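Local structure of 4-hydroxy-3-methylbut-2-enyl diphosphate reductase (Aquifex aeolicus, 3DNF) at residues 69-74 / 93-98. The protein catalyses the last step of the non-mevalonate isoprenoid pathway, reducing (E)-4-hydroxy-3-methylbut-2-enyl diphosphate to isopentenyl and dimethylallyl diphosphate with an iron-sulfur cluster. Sequence-based numbering, arbitrary orientation. Where two conformers were deposited one is given.
With F3S (Fe3-s4 cluster), chain E.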
ATOM      1  N   VAL B  69      33.664 -22.491   3.857  1.00 29.95           N
ATOM      2  CA  VAL B  69      32.273 -22.445   4.324  0.60 27.87           C
ATOM      3  C   VAL B  69      31.413 -21.738   3.286  1.00 29.30           C
ATOM      4  O   VAL B  69      31.804 -20.733   2.686  1.00 29.59           O
ATOM      5  CB  VAL B  69      32.101 -21.764   5.717  0.60 28.03           C
ATOM      6  CG1 VAL B  69      32.695 -22.640   6.840  0.60 26.55           C
ATOM      7  CG2 VAL B  69      32.736 -20.413   5.659  0.60 27.17           C
ATOM      8  N   ILE B  70      30.245 -22.341   3.033  1.00 28.99           N
ATOM      9  CA  ILE B  70      29.273 -21.837   2.042  1.00 30.08           C
ATOM     10  C   ILE B  70      28.071 -21.180   2.714  1.00 30.62           C
ATOM     11  O   ILE B  70      27.305 -21.825   3.485  1.00 30.84           O
ATOM     12  CB  ILE B  70      28.841 -22.941   1.053  1.00 30.27           C
ATOM     13  CG1 ILE B  70      30.097 -23.531   0.352  1.00 31.06           C
ATOM     14  CG2 ILE B  70      27.832 -22.390   0.008  1.00 30.92           C
ATOM     15  CD1 ILE B  70      29.955 -24.995   0.029  1.00 36.67           C
ATOM     16  N   ILE B  71      27.923 -19.888   2.453  1.00 32.66           N
ATOM     17  CA  ILE B  71      26.757 -19.124   3.006  1.00 33.17           C
ATOM     18  C   ILE B  71      25.507 -19.587   2.239  1.00 31.90           C
ATOM     19  O   ILE B  71      25.541 -19.615   1.017  1.00 32.58           O
ATOM     20  CB  ILE B  71      26.959 -17.623   2.828  1.00 33.46           C
ATOM     21  CG1 ILE B  71      28.226 -17.174   3.609  1.00 33.78           C
ATOM     22  CG2 ILE B  71      25.649 -16.817   3.253  1.00 34.14           C
ATOM     23  CD1 ILE B  71      28.550 -15.688   3.494  1.00 35.39           C
ATOM     24  N   ARG B  72      24.420 -19.911   2.959  1.00 32.84           N
ATOM     25  CA  ARG B  72      23.240 -20.428   2.300  0.70 33.56           C
ATOM     26  C   ARG B  72      22.496 -19.329   1.549  1.00 33.50           C
ATOM     27  O   ARG B  72      22.787 -18.126   1.719  1.00 34.06           O
ATOM     28  CB  ARG B  72      22.307 -21.130   3.296  0.70 33.18           C
ATOM     29  CG  ARG B  72      22.968 -22.324   4.044  0.70 36.51           C
ATOM     30  CD  ARG B  72      21.950 -23.085   4.840  0.70 38.66           C
ATOM     31  NE  ARG B  72      21.341 -22.298   5.919  0.70 43.03           N
ATOM     32  CZ  ARG B  72      20.723 -22.832   6.970  0.70 42.90           C
ATOM     33  NH1 ARG B  72      20.677 -24.140   7.128  0.70 40.01           N
ATOM     34  NH2 ARG B  72      20.187 -22.046   7.900  0.70 47.93           N
ATOM     35  N   SER B  73      21.553 -19.764   0.713  1.00 32.93           N
ATOM     36  CA  SER B  73      20.809 -18.876  -0.177  1.00 32.53           C
ATOM     37  C   SER B  73      20.103 -17.727   0.569  1.00 33.55           C
ATOM     38  O   SER B  73      19.841 -16.690  -0.040  1.00 34.24           O
ATOM     39  CB  SER B  73      19.809 -19.661  -1.016  1.00 32.81           C
ATOM     40  OG  SER B  73      18.817 -20.218  -0.147  1.00 33.69           O
ATOM     41  N   HIS B  74      19.816 -17.923   1.847  1.00 32.99           N
ATOM     42  CA  HIS B  74      19.158 -16.896   2.696  1.00 35.27           C
ATOM     43  C   HIS B  74      20.096 -15.812   3.201  1.00 35.26           C
ATOM     44  O   HIS B  74      19.651 -14.769   3.680  1.00 35.27           O
ATOM     45  CB  HIS B  74      18.263 -17.513   3.818  1.00 35.82           C
ATOM     46  CG  HIS B  74      18.997 -18.331   4.839  1.00 39.16           C
ATOM     47  ND1 HIS B  74      20.133 -17.887   5.487  1.00 43.35           N
ATOM     48  CD2 HIS B  74      18.710 -19.541   5.377  1.00 42.30           C
ATOM     49  CE1 HIS B  74      20.544 -18.807   6.344  1.00 44.54           C
ATOM     50  NE2 HIS B  74      19.687 -19.814   6.310  1.00 42.62           N
ATOM     51  N   ASP B  93      30.099 -17.196  -1.040  1.00 32.54           N
ATOM     52  CA  ASP B  93      28.825 -16.538  -0.786  1.00 33.17           C
ATOM     53  C   ASP B  93      27.801 -17.045  -1.780  1.00 32.90           C
ATOM     54  O   ASP B  93      27.787 -16.578  -2.914  1.00 33.70           O
ATOM     55  CB  ASP B  93      28.919 -15.023  -0.892  1.00 32.96           C
ATOM     56  CG  ASP B  93      27.620 -14.331  -0.475  1.00 33.05           C
ATOM     57  OD1 ASP B  93      26.708 -15.043   0.007  1.00 34.34           O
ATOM     58  OD2 ASP B  93      27.570 -13.087  -0.521  1.00 34.50           O
ATOM     59  N   ALA B  94      26.889 -17.910  -1.317  1.00 33.18           N
ATOM     60  CA  ALA B  94      25.835 -18.428  -2.171  1.00 33.00           C
ATOM     61  C   ALA B  94      24.465 -17.805  -1.823  1.00 33.20           C
ATOM     62  O   ALA B  94      23.431 -18.346  -2.179  1.00 34.56           O
ATOM     63  CB  ALA B  94      25.766 -19.957  -2.116  1.00 30.75           C
ATOM     64  N   THR B  95      24.465 -16.673  -1.120  1.00 33.14           N
ATOM     65  CA  THR B  95      23.239 -15.892  -0.965  1.00 32.24           C
ATOM     66  C   THR B  95      22.538 -15.681  -2.312  1.00 31.35           C
ATOM     67  O   THR B  95      23.160 -15.287  -3.288  1.00 32.26           O
ATOM     68  CB  THR B  95      23.561 -14.495  -0.369  1.00 32.92           C
ATOM     69  OG1 THR B  95      24.298 -14.681   0.827  1.00 32.31           O
ATOM     70  CG2 THR B  95      22.248 -13.739  -0.039  1.00 34.35           C
ATOM     71  N   CYS B  96      21.232 -15.947  -2.365  1.00 31.02           N
ATOM     72  CA  CYS B  96      20.474 -15.718  -3.615  1.00 32.34           C
ATOM     73  C   CYS B  96      20.614 -14.249  -4.070  1.00 32.77           C
ATOM     74  O   CYS B  96      20.512 -13.345  -3.213  1.00 32.37           O
ATOM     75  CB  CYS B  96      18.988 -16.083  -3.418  1.00 31.24           C
ATOM     76  SG  CYS B  96      18.009 -15.950  -4.940  1.00 33.32           S
ATOM     77  N   PRO B  97      20.866 -14.001  -5.382  1.00 34.15           N
ATOM     78  CA  PRO B  97      20.899 -12.637  -5.955  1.00 35.01           C
ATOM     79  C   PRO B  97      19.644 -11.844  -5.559  1.00 34.97           C
ATOM     80  O   PRO B  97      19.735 -10.643  -5.313  1.00 35.37           O
ATOM     81  CB  PRO B  97      20.957 -12.900  -7.462  1.00 35.36           C
ATOM     82  CG  PRO B  97      21.736 -14.201  -7.528  1.00 36.76           C
ATOM     83  CD  PRO B  97      21.112 -15.010  -6.445  1.00 33.91           C
ATOM     84  N   TYR B  98      18.499 -12.518  -5.410  1.00 33.76           N
ATOM     85  CA  TYR B  98      17.256 -11.805  -5.041  1.00 35.66           C
ATOM     86  C   TYR B  98      17.206 -11.426  -3.575  1.00 33.43           C
ATOM     87  O   TYR B  98      16.559 -10.465  -3.199  1.00 34.21           O
ATOM     88  CB  TYR B  98      16.004 -12.570  -5.457  1.00 36.36           C
ATOM     89  CG  TYR B  98      16.074 -12.919  -6.929  1.00 40.60           C
ATOM     90  CD1 TYR B  98      16.531 -11.985  -7.863  1.00 43.73           C
ATOM     91  CD2 TYR B  98      15.740 -14.191  -7.385  1.00 43.83           C
ATOM     92  CE1 TYR B  98      16.643 -12.306  -9.215  1.00 46.58           C
ATOM     93  CE2 TYR B  98      15.837 -14.514  -8.736  1.00 45.00           C
ATOM     94  CZ  TYR B  98      16.296 -13.562  -9.640  1.00 44.75           C
ATOM     95  OH  TYR B  98      16.393 -13.860 -10.988  1.00 46.89           O
TER
HETATM   96 FE1  F3S E3302      13.430 -16.831  -4.901  1.00 28.55          FE
HETATM   97 FE3  F3S E3302      16.098 -16.828  -4.420  1.00 24.46          FE
HETATM   98 FE4  F3S E3302      14.665 -18.830  -4.308  1.00 33.47          FE
HETATM   99  S1  F3S E3302      14.547 -15.405  -3.554  1.00 25.24           S
HETATM  100  S2  F3S E3302      12.521 -18.712  -3.978  1.00 37.10           S
HETATM  101  S3  F3S E3302      15.044 -17.814  -6.185  1.00 27.28           S
HETATM  102  S4  F3S E3302      16.505 -18.699  -3.149  1.00 27.71           S
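The iron-sulfur site of this reductase is reached here by two neighbouring parallel strands whose C-terminal ends run on together, S73 meeting C96 just where C96 takes hold of the cluster. C96 N gives S73 O a nearly straight hydrogen bond of 2.8 Å (171° at the hydrogen). With its SG anti to the backbone N (chi1 -176°), C96 binds through SG the iron FE3 of the [3Fe-4S] cluster at 2.2 Å; the same sulfur accepts from Y98 N at 3.5 Å, an N-cap bond at the start of helix 97-111. Further back, A94 N reaches I71 O in a weak bond, and A94 CB packs on I70 CG2 at 3.8 Å. D93 forms an Asx turn: its OD1 takes T95 N from above the carboxylate plane and T95 OG1, at 2.6 Å, on the syn lone pair. I71 lays CG2 against T95 OG1 (3.5 Å), and its CB and CG2 both lie 3.8 Å from D93 OD1. Were D93 an alanine, T95 N and OG1 would probably lose their shared acceptor, and the turn leading to C96 would be less firmly held. On the other segment, H74 is a predicted substrate ligand beside E126. Strand 90-93 is an edge strand, within this chain, of a four-stranded parallel sheet, next to 68-71; helix 14-26 covers I70 and A94, while helix 125-136 meets H74.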